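PDB 5M6Q: uncharacterized protein from Kutzneria albida DSM 43870, which probably acts as a microbial transglutaminase, transferring the gamma-glutamyl group of protein-bound glutamine to amines and so cross-linking proteins. Local coordinates for residues E19-V22 / E23-R27; F67-L70 / R71-E74; H87-P90 / A91-E94; E141-A144 / H145-R149. All blocks are in the same frame, centred on the assembly; numbering follows the deposited sequence.

Contact 1 of 4, residues E19-V22 / E23-R27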
loop_
_atom_site.group_PDB
_atom_site.type_symbol
_atom_site.label_atom_id
_atom_site.label_comp_id
_atom_site.label_asym_id
_atom_site.label_seq_id
_atom_site.Cartn_x
_atom_site.Cartn_y
_atom_site.Cartn_z
ATOM N N GLU A 19 -17.199 6.542 10.941
ATOM C CA GLU A 19 -17.088 7.311 12.185
ATOM C C GLU A 19 -16.360 6.530 13.280
ATOM O O GLU A 19 -15.580 7.100 14.034
ATOM C CB GLU A 19 -18.473 7.759 12.701
ATOM C CG GLU A 19 -18.399 8.815 13.816
ATOM C CD GLU A 19 -19.724 9.047 14.572
ATOM O OE1 GLU A 19 -20.739 8.378 14.261
ATOM O OE2 GLU A 19 -19.744 9.912 15.484
ATOM N N ASP A 20 -16.608 5.230 13.381
ATOM C CA ASP A 20 -15.946 4.454 14.428
ATOM C C ASP A 20 -14.472 4.213 14.087
ATOM O O ASP A 20 -13.621 4.195 14.964
ATOM C CB ASP A 20 -16.663 3.123 14.661
ATOM C CG ASP A 20 -18.048 3.301 15.283
ATOM O OD1 ASP A 20 -18.284 4.302 16.000
ATOM O OD2 ASP A 20 -18.905 2.430 15.057
ATOM N N TYR A 21 -14.173 4.023 12.809
ATOM C CA TYR A 21 -12.789 3.883 12.377
ATOM C C TYR A 21 -11.988 5.162 12.652
ATOM O O TYR A 21 -10.845 5.110 13.113
ATOM C CB TYR A 21 -12.721 3.529 10.888
ATOM C CG TYR A 21 -11.313 3.490 10.370
ATOM C CD1 TYR A 21 -10.434 2.486 10.761
ATOM C CD2 TYR A 21 -10.853 4.467 9.502
ATOM C CE1 TYR A 21 -9.132 2.455 10.288
ATOM C CE2 TYR A 21 -9.570 4.443 9.026
ATOM C CZ TYR A 21 -8.713 3.444 9.417
ATOM O OH TYR A 21 -7.425 3.455 8.936
ATOM N N VAL A 22 -12.592 6.306 12.376
ATOM C CA VAL A 22 -11.904 7.579 12.575
ATOM C C VAL A 22 -11.549 7.761 14.048
ATOM O O VAL A 22 -10.413 8.104 14.376
ATOM C CB VAL A 22 -12.742 8.754 12.048
ATOM C CG1 VAL A 22 -12.114 10.075 12.454
ATOM C CG2 VAL A 22 -12.827 8.683 10.544
ATOM N N GLU A 23 -12.501 7.488 14.937
ATOM C CA GLU A 23 -12.229 7.573 16.365
ATOM C C GLU A 23 -11.111 6.629 16.786
ATOM O O GLU A 23 -10.252 7.011 17.557
ATOM C CB GLU A 23 -13.487 7.280 17.182
ATOM C CG GLU A 23 -14.421 8.474 17.273
ATOM C CD GLU A 23 -15.736 8.160 17.970
ATOM O OE1 GLU A 23 -15.791 7.166 18.737
ATOM O OE2 GLU A 23 -16.715 8.914 17.739
ATOM N N ALA A 24 -11.111 5.400 16.285
ATOM C CA ALA A 24 -10.023 4.495 16.628
ATOM C C ALA A 24 -8.711 5.043 16.080
ATOM O O ALA A 24 -7.695 5.043 16.772
ATOM C CB ALA A 24 -10.288 3.104 16.111
ATOM N N TRP A 25 -8.748 5.525 14.843
ATOM C CA TRP A 25 -7.587 6.128 14.204
ATOM C C TRP A 25 -7.047 7.309 15.017
ATOM O O TRP A 25 -5.844 7.451 15.201
ATOM C CB TRP A 25 -7.956 6.585 12.792
ATOM C CG TRP A 25 -6.806 7.017 11.923
ATOM C CD1 TRP A 25 -6.137 6.252 11.011
ATOM C CD2 TRP A 25 -6.203 8.313 11.879
ATOM N NE1 TRP A 25 -5.160 6.993 10.401
ATOM C CE2 TRP A 25 -5.178 8.262 10.912
ATOM C CE3 TRP A 25 -6.438 9.518 12.553
ATOM C CZ2 TRP A 25 -4.373 9.367 10.610
ATOM C CZ3 TRP A 25 -5.640 10.613 12.252
ATOM C CH2 TRP A 25 -4.617 10.529 11.289
ATOM N N GLU A 26 -7.943 8.152 15.506
ATOM C CA GLU A 26 -7.521 9.322 16.268
ATOM C C GLU A 26 -6.936 8.944 17.621
ATOM O O GLU A 26 -6.000 9.595 18.087
ATOM C CB GLU A 26 -8.688 10.295 16.444
ATOM C CG GLU A 26 -9.071 10.972 15.143
ATOM C CD GLU A 26 -10.365 11.758 15.243
ATOM O OE1 GLU A 26 -11.096 11.586 16.242
ATOM O OE2 GLU A 26 -10.655 12.541 14.316
ATOM N N ARG A 27 -7.468 7.897 18.246
ATOM C CA ARG A 27 -6.900 7.415 19.502
ATOM C C ARG A 27 -5.491 6.907 19.280
ATOM O O ARG A 27 -4.608 7.120 20.103
ATOM C CB ARG A 27 -7.745 6.293 20.121
ATOM C CG ARG A 27 -9.031 6.747 20.794
ATOM C CD ARG A 27 -9.620 5.651 21.704
ATOM N NE ARG A 27 -9.922 4.403 20.991
ATOM C CZ ARG A 27 -11.014 4.208 20.246
ATOM N NH1 ARG A 27 -11.909 5.186 20.105
ATOM N NH2 ARG A 27 -11.209 3.042 19.631
HETATM O O HOH W 1 -13.919 3.296 17.591
HETATM O O HOH W 2 -16.545 4.768 18.225
#

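Contact 2 of 4, residues F67-L70 / R71-E74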
loop_
_atom_site.group_PDB
_atom_site.type_symbol
_atom_site.label_atom_id
_atom_site.label_comp_id
_atom_site.label_asym_id
_atom_site.label_seq_id
_atom_site.Cartn_x
_atom_site.Cartn_y
_atom_site.Cartn_z
ATOM N N PHE A 67 5.644 -5.639 -5.459
ATOM C CA PHE A 67 6.192 -6.993 -5.542
ATOM C C PHE A 67 5.097 -8.068 -5.599
ATOM O O PHE A 67 3.991 -7.862 -5.108
ATOM C CB PHE A 67 7.136 -7.229 -4.350
ATOM C CG PHE A 67 8.172 -6.162 -4.205
ATOM C CD1 PHE A 67 9.313 -6.177 -4.997
ATOM C CD2 PHE A 67 8.003 -5.121 -3.316
ATOM C CE1 PHE A 67 10.267 -5.188 -4.881
ATOM C CE2 PHE A 67 8.953 -4.124 -3.208
ATOM C CZ PHE A 67 10.083 -4.157 -3.985
ATOM N N GLY A 68 5.423 -9.209 -6.209
ATOM C CA GLY A 68 4.485 -10.306 -6.364
ATOM C C GLY A 68 4.140 -11.009 -5.056
ATOM O O GLY A 68 3.086 -11.629 -4.940
ATOM N N SER A 69 5.010 -10.919 -4.059
ATOM C CA SER A 69 4.712 -11.594 -2.797
ATOM C C SER A 69 4.934 -10.710 -1.573
ATOM O O SER A 69 5.804 -9.841 -1.561
ATOM C CB SER A 69 5.541 -12.876 -2.673
ATOM O OG SER A 69 6.866 -12.584 -2.286
ATOM N N LEU A 70 4.120 -10.935 -0.546
ATOM C CA LEU A 70 4.226 -10.210 0.711
ATOM C C LEU A 70 5.617 -10.350 1.339
ATOM O O LEU A 70 6.160 -9.379 1.854
ATOM C CB LEU A 70 3.152 -10.695 1.689
ATOM C CG LEU A 70 3.197 -10.063 3.078
ATOM C CD1 LEU A 70 3.040 -8.538 2.987
ATOM C CD2 LEU A 70 2.146 -10.695 4.011
ATOM N N ARG A 71 6.214 -11.539 1.265
ATOM C CA ARG A 71 7.512 -11.757 1.899
ATOM C C ARG A 71 8.610 -10.864 1.302
ATOM O O ARG A 71 9.472 -10.350 2.021
ATOM C CB ARG A 71 7.908 -13.235 1.794
ATOM C CG ARG A 71 7.049 -14.135 2.689
ATOM C CD ARG A 71 7.202 -15.609 2.375
ATOM N NE ARG A 71 8.473 -16.137 2.859
ATOM C CZ ARG A 71 9.535 -16.346 2.092
ATOM N NH1 ARG A 71 9.482 -16.077 0.791
ATOM N NH2 ARG A 71 10.649 -16.829 2.626
ATOM N N THR A 72 8.573 -10.671 -0.006
ATOM C CA THR A 72 9.534 -9.771 -0.629
ATOM C C THR A 72 9.324 -8.349 -0.138
ATOM O O THR A 72 10.289 -7.648 0.154
ATOM C CB THR A 72 9.434 -9.786 -2.152
ATOM O OG1 THR A 72 9.512 -11.134 -2.640
ATOM C CG2 THR A 72 10.555 -8.946 -2.765
ATOM N N ALA A 73 8.066 -7.915 -0.078
ATOM C CA ALA A 73 7.759 -6.574 0.397
ATOM C C ALA A 73 8.242 -6.405 1.829
ATOM O O ALA A 73 8.724 -5.344 2.216
ATOM C CB ALA A 73 6.262 -6.288 0.309
ATOM N N GLU A 74 8.100 -7.458 2.625
ATOM C CA GLU A 74 8.559 -7.379 4.003
ATOM C C GLU A 74 10.083 -7.258 4.086
ATOM O O GLU A 74 10.606 -6.556 4.959
ATOM C CB GLU A 74 8.049 -8.588 4.790
ATOM C CG GLU A 74 6.557 -8.453 5.062
ATOM C CD GLU A 74 5.934 -9.714 5.604
ATOM O OE1 GLU A 74 6.186 -10.797 5.030
ATOM O OE2 GLU A 74 5.190 -9.607 6.603
#

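Contact 3 of 4, residues H87-P90 / A91-E94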
loop_
_atom_site.group_PDB
_atom_site.type_symbol
_atom_site.label_atom_id
_atom_site.label_comp_id
_atom_site.label_asym_id
_atom_site.label_seq_id
_atom_site.Cartn_x
_atom_site.Cartn_y
_atom_site.Cartn_z
ATOM N N HIS A 87 19.187 8.093 9.740
ATOM C CA HIS A 87 18.919 9.495 9.414
ATOM C C HIS A 87 19.768 9.993 8.235
ATOM O O HIS A 87 20.511 10.965 8.365
ATOM C CB HIS A 87 19.157 10.378 10.651
ATOM C CG HIS A 87 18.675 11.790 10.501
ATOM N ND1 HIS A 87 18.938 12.768 11.438
ATOM C CD2 HIS A 87 17.946 12.390 9.529
ATOM C CE1 HIS A 87 18.394 13.908 11.050
ATOM N NE2 HIS A 87 17.788 13.706 9.894
ATOM N N PRO A 88 19.667 9.332 7.069
ATOM C CA PRO A 88 20.448 9.841 5.934
ATOM C C PRO A 88 19.849 11.082 5.262
ATOM O O PRO A 88 18.637 11.308 5.331
ATOM C CB PRO A 88 20.440 8.664 4.960
ATOM C CG PRO A 88 19.159 7.980 5.238
ATOM C CD PRO A 88 18.961 8.084 6.728
ATOM N N SER A 89 20.707 11.888 4.639
ATOM C CA SER A 89 20.269 12.902 3.684
ATOM C C SER A 89 19.890 12.171 2.407
ATOM O O SER A 89 20.276 11.018 2.239
ATOM C CB SER A 89 21.382 13.923 3.410
ATOM O OG SER A 89 22.406 13.349 2.617
ATOM N N PRO A 90 19.134 12.823 1.500
ATOM C CA PRO A 90 18.825 12.142 0.238
ATOM C C PRO A 90 20.044 11.540 -0.462
ATOM O O PRO A 90 19.951 10.415 -0.943
ATOM C CB PRO A 90 18.201 13.250 -0.607
ATOM C CG PRO A 90 17.513 14.124 0.411
ATOM C CD PRO A 90 18.385 14.088 1.642
ATOM N N ALA A 91 21.169 12.247 -0.501
ATOM C CA ALA A 91 22.360 11.713 -1.172
ATOM C C ALA A 91 22.930 10.482 -0.444
ATOM O O ALA A 91 23.423 9.535 -1.077
ATOM C CB ALA A 91 23.438 12.809 -1.305
ATOM N N GLN A 92 22.850 10.489 0.883
ATOM C CA GLN A 92 23.353 9.367 1.675
ATOM C C GLN A 92 22.457 8.150 1.510
ATOM O O GLN A 92 22.913 7.013 1.567
ATOM C CB GLN A 92 23.458 9.743 3.150
ATOM C CG GLN A 92 24.683 10.583 3.481
ATOM C CD GLN A 92 24.646 11.098 4.906
ATOM O OE1 GLN A 92 23.578 11.408 5.435
ATOM N NE2 GLN A 92 25.814 11.192 5.535
ATOM N N TYR A 93 21.173 8.403 1.312
ATOM C CA TYR A 93 20.204 7.341 1.079
ATOM C C TYR A 93 20.508 6.645 -0.260
ATOM O O TYR A 93 20.495 5.416 -0.361
ATOM C CB TYR A 93 18.786 7.937 1.122
ATOM C CG TYR A 93 17.680 7.057 0.582
ATOM C CD1 TYR A 93 17.337 7.085 -0.766
ATOM C CD2 TYR A 93 16.963 6.212 1.424
ATOM C CE1 TYR A 93 16.321 6.299 -1.261
ATOM C CE2 TYR A 93 15.940 5.421 0.938
ATOM C CZ TYR A 93 15.627 5.466 -0.409
ATOM O OH TYR A 93 14.618 4.690 -0.906
ATOM N N GLU A 94 20.814 7.434 -1.281
ATOM C CA GLU A 94 21.091 6.879 -2.596
ATOM C C GLU A 94 22.327 5.989 -2.524
ATOM O O GLU A 94 22.345 4.892 -3.077
ATOM C CB GLU A 94 21.283 7.993 -3.636
ATOM C CG GLU A 94 21.479 7.481 -5.041
ATOM C CD GLU A 94 21.434 8.585 -6.092
ATOM O OE1 GLU A 94 20.988 9.714 -5.777
ATOM O OE2 GLU A 94 21.848 8.316 -7.241
#

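Contact 4 of 4, residues E141-A144 / H145-R149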
loop_
_atom_site.group_PDB
_atom_site.type_symbol
_atom_site.label_atom_id
_atom_site.label_comp_id
_atom_site.label_asym_id
_atom_site.label_seq_id
_atom_site.Cartn_x
_atom_site.Cartn_y
_atom_site.Cartn_z
ATOM N N GLU A 141 -4.121 -10.521 -25.329
ATOM C CA GLU A 141 -4.248 -11.257 -24.074
ATOM C C GLU A 141 -2.876 -11.673 -23.535
ATOM O O GLU A 141 -2.653 -11.687 -22.319
ATOM C CB GLU A 141 -5.134 -12.487 -24.258
ATOM C CG GLU A 141 -5.360 -13.278 -22.984
ATOM C CD GLU A 141 -6.129 -14.554 -23.234
ATOM O OE1 GLU A 141 -5.819 -15.237 -24.236
ATOM O OE2 GLU A 141 -7.047 -14.865 -22.441
ATOM N N GLU A 142 -1.954 -12.007 -24.432
ATOM C CA GLU A 142 -0.627 -12.416 -23.986
ATOM C C GLU A 142 0.086 -11.236 -23.314
ATOM O O GLU A 142 0.746 -11.404 -22.292
ATOM C CB GLU A 142 0.212 -12.961 -25.147
ATOM C CG GLU A 142 1.609 -13.448 -24.722
ATOM C CD GLU A 142 2.489 -13.866 -25.901
ATOM O OE1 GLU A 142 2.047 -13.710 -27.064
ATOM O OE2 GLU A 142 3.622 -14.355 -25.665
ATOM N N ARG A 143 -0.065 -10.037 -23.868
ATOM C CA ARG A 143 0.538 -8.867 -23.241
ATOM C C ARG A 143 -0.108 -8.566 -21.886
ATOM O O ARG A 143 0.598 -8.316 -20.902
ATOM C CB ARG A 143 0.442 -7.630 -24.130
ATOM C CG ARG A 143 1.062 -6.405 -23.471
ATOM C CD ARG A 143 1.299 -5.244 -24.435
ATOM N NE ARG A 143 2.033 -4.169 -23.765
ATOM C CZ ARG A 143 2.154 -2.925 -24.227
ATOM N NH1 ARG A 143 1.585 -2.576 -25.372
ATOM N NH2 ARG A 143 2.839 -2.022 -23.536
ATOM N N ALA A 144 -1.441 -8.584 -21.838
ATOM C CA ALA A 144 -2.154 -8.304 -20.589
ATOM C C ALA A 144 -1.701 -9.247 -19.477
ATOM O O ALA A 144 -1.521 -8.832 -18.343
ATOM C CB ALA A 144 -3.669 -8.416 -20.787
ATOM N N HIS A 145 -1.512 -10.516 -19.810
ATOM C CA HIS A 145 -1.251 -11.514 -18.785
ATOM C C HIS A 145 0.219 -11.721 -18.456
ATOM O O HIS A 145 0.536 -12.509 -17.574
ATOM C CB HIS A 145 -1.880 -12.837 -19.193
ATOM C CG HIS A 145 -3.375 -12.793 -19.223
ATOM N ND1 HIS A 145 -4.096 -11.751 -18.678
ATOM C CD2 HIS A 145 -4.283 -13.648 -19.743
ATOM C CE1 HIS A 145 -5.387 -11.971 -18.857
ATOM N NE2 HIS A 145 -5.527 -13.116 -19.499
ATOM N N THR A 146 1.120 -11.017 -19.138
ATOM C CA THR A 146 2.529 -11.125 -18.783
ATOM C C THR A 146 3.117 -9.801 -18.320
ATOM O O THR A 146 4.206 -9.781 -17.766
ATOM C CB THR A 146 3.387 -11.636 -19.955
ATOM O OG1 THR A 146 3.310 -10.702 -21.036
ATOM C CG2 THR A 146 2.901 -12.997 -20.419
ATOM N N THR A 147 2.411 -8.699 -18.548
ATOM C CA THR A 147 2.965 -7.380 -18.235
ATOM C C THR A 147 3.266 -7.238 -16.744
ATOM O O THR A 147 4.267 -6.639 -16.370
ATOM C CB THR A 147 2.017 -6.235 -18.694
ATOM O OG1 THR A 147 1.982 -6.183 -20.128
ATOM C CG2 THR A 147 2.484 -4.885 -18.173
ATOM N N TYR A 148 2.431 -7.804 -15.884
ATOM C CA TYR A 148 2.626 -7.573 -14.454
ATOM C C TYR A 148 3.199 -8.798 -13.758
ATOM O O TYR A 148 3.036 -8.973 -12.558
ATOM C CB TYR A 148 1.312 -7.121 -13.810
ATOM C CG TYR A 148 0.818 -5.857 -14.456
ATOM C CD1 TYR A 148 1.490 -4.653 -14.261
ATOM C CD2 TYR A 148 -0.280 -5.872 -15.310
ATOM C CE1 TYR A 148 1.062 -3.503 -14.863
ATOM C CE2 TYR A 148 -0.715 -4.722 -15.926
ATOM C CZ TYR A 148 -0.036 -3.541 -15.704
ATOM O OH TYR A 148 -0.454 -2.388 -16.333
ATOM N N ARG A 149 3.909 -9.634 -14.508
ATOM C CA ARG A 149 4.562 -10.779 -13.888
ATOM C C ARG A 149 5.772 -10.318 -13.079
ATOM O O ARG A 149 6.543 -9.463 -13.526
ATOM C CB ARG A 149 4.975 -11.814 -14.936
ATOM C CG ARG A 149 3.782 -12.421 -15.708
ATOM C CD ARG A 149 3.122 -13.668 -15.044
ATOM N NE ARG A 149 2.610 -13.451 -13.684
ATOM C CZ ARG A 149 1.552 -12.703 -13.385
ATOM N NH1 ARG A 149 0.883 -12.081 -14.348
ATOM N NH2 ARG A 149 1.168 -12.564 -12.120
HETATM O O HOH W 3 3.145 -3.922 -21.511
HETATM O O HOH W 4 0.070 -9.315 -16.280
#

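Contact 1 of 4, residues E19-V22 / E23-R27
Glu-26 N donates to Val-22 O over 2.7 Å, and Trp-25 N reaches Tyr-21 O at 2.8 Å; with the bonds from Glu-23 to Glu-19 and from Ala-24 to Asp-20 they make an unbroken i to i+4 series. A water gives one hydrogen to Asp-20 OD1 and another to Glu-23 OE1, the latter at 2.6 Å, bridging two carboxylates of like charge. Glu-19 and Glu-23 run side by side, their OE2 atoms 3.9 Å apart and their carboxylates turned 80° to each other; Arg-17 pairs with both Glu-19 and Asp-20, which probably eases the crowding of negative charge. On the protein side the Tyr-21 hydroxyl OH lies 3.7 Å from Trp-25 CD1, the rings meeting obliquely, and Trp-25 NE1 bonds to Asn-52. Val-22 CG1, anti to its own N (chi1 171°), rests 3.4 Å from Glu-26 OE2, an oxygen that accepts from Met-33 N. Replacing Glu-26 by alanine is likely to leave Met-33 N without this acceptor and to remove the chain lying over Val-22 CG1. Glu-19, Asp-20 and Glu-23 on the solvent side, aromatic and aliphatic groups against helices 35-41 and 47-53: this is the pattern of an amphipathic surface helix.

Contact 2 of 4, residues F67-L70 / R71-E74
Phe-67, at the end of strand 66-67, packs its ring against the first turn of the following helix: CD1 lies 3.8 Å from the methyl CG2 of Thr-72, and CD2 stands 4.2 Å from Ala-73 CB. The side chains of Phe-67 and Thr-72 cross at about a right angle, and a flat apolar ring suits this buried place, where Val-219 and Leu-106 also touch it. After Gly-68, Ser-69 takes the N-cap position of helix 70-84. Its hydroxyl OG sits between its own N and carbonyl carbon (chi1 79°), which brings it round to accept a weak bond from Thr-72 N at 3.4 Å. A small hydroxyl residue fits here because this first-turn N-H lacks a helix carbonyl four residues back; it is shared weakly between Ser-69 OG and Ser-69 O. Ser-69 O takes a further weak bond from Ala-73 N, at 3.3 Å. The hydroxyls of Ser-69 and Thr-72 both bond to Asp-155 OD2, whose negative charge beside a helix N-terminus would probably be favourably placed. Leu-70 opens the helix proper, its O accepting from Glu-74 N at 2.8 Å with a C=O...N angle of 162°. Its branch carbon CG lies 3.6 Å from Glu-74 OE1, the extended glutamate chain crossing the leucine at a slant, while Phe-178 of strand 174-179 touches both side chains.

Contact 3 of 4, residues H87-P90 / A91-E94
Ser-89 and Gln-92 exchange bonds in both directions, with glutamine in the role of side-chain acceptor: Ser-89 N donates to Gln-92 OE1 over 3.0 Å, and Gln-92 N returns a weak bond of 3.4 Å to Ser-89 OG. This reciprocal pair is a capping box, and it closes the N-terminus of helix 90-99 with Ser-89 as N-cap. The first of the two bonds is the firmer, nearly straight at 171° and lying in the carbonyl plane of the amide on a lone pair of OE1. Gln-92 has the length for it: CG is anti to its carbonyl carbon (chi1 -78°), and the chain then runs extended back past the serine. Pro-90 suits the first turn, where its nitrogen needs no hydrogen to donate, and its O accepts from Glu-94 N at 3.1 Å. Tyr-93 N in turn bonds to Ser-89 O at 2.9 Å. Just before the cap Pro-88 packs as a compact apolar wedge on Ile-83 of helix 70-84, a helix that also touches Tyr-93, whose hydroxyl bonds to Val-109 O. Two adjacent atoms of the Pro-88 ring make the contact: CB, 3.7 Å from Gln-92 CB, and CG, 4.1 Å from Tyr-93 CB.

Contact 4 of 4, residues E141-A144 / H145-R149
Thr-147 gives Arg-143 O two hydrogen bonds, from OG1 at 2.7 Å and from its N at 3.0 Å, and Thr-146 N adds a third. The N of Thr-147 lies nearly in line with the C=O of Arg-143, but its N-H is bent away from the oxygen (135°). The hydroxyl approaches from above the carbonyl plane; OG1 lies anti to the carbonyl carbon of its own residue (chi1 -69°), which turns it back to this oxygen. Thr-146 OG1 likewise donates to Glu-142 O, at 2.9 Å. A threonine suits each place in or just after the weakly bonded last turn, its short hydroxyl reaching the carbonyl four residues back. His-145 N bonds to Glu-141 O in the same register. Two waters extend the network: one donates to Thr-147 OG1, with a doubtfully short leg to Arg-143 NE, and the other links Ala-144 O to Tyr-148 N. Packing is led by His-145, whose CD2 lies 3.4 Å from Glu-141 CG; the glutamate carboxylate is turned 45° to the imidazole, and Glu-141 O stands over one ring face. With an alanine here, Glu-141 CG would lose the ring it lies against, and the weak hydrogen bond to Ser-133 OG is likely to go. Thr-147 CG2 sits 3.7 Å above the centre of the Tyr-148 ring. In the type I turn from Thr-146 to Arg-149, Tyr-148 meets Phe-131 of strand 122-131 edge-to-face, and Arg-149, the last residue of the turn, pairs with Glu-214 of strand 214-223.

Overall arrangement
The four contacts follow in series along the chain, each on or at an end of a helix. Contacts 1, 2 and 4 adjoin strands of one antiparallel sheet, while contact 3 is linked to it through helix 70-84. Contact 1 belongs to helix 18-28, just after edge strand 13-17; contact 2 starts helix 70-84 as the chain leaves the opposite edge strand, 66-67. The centres of contacts 1 and 2 are 29 Å apart, on opposite sides of the chain's centre. Contact 3 caps the next helix, 90-99, about 24 Å from contact 2 between centres. Contact 4 lies on helix 141-146 and the turn after it, its nearest atoms about 6 Å from contact 2. These local caps and turns are spread over the fold rather than gathered at one site.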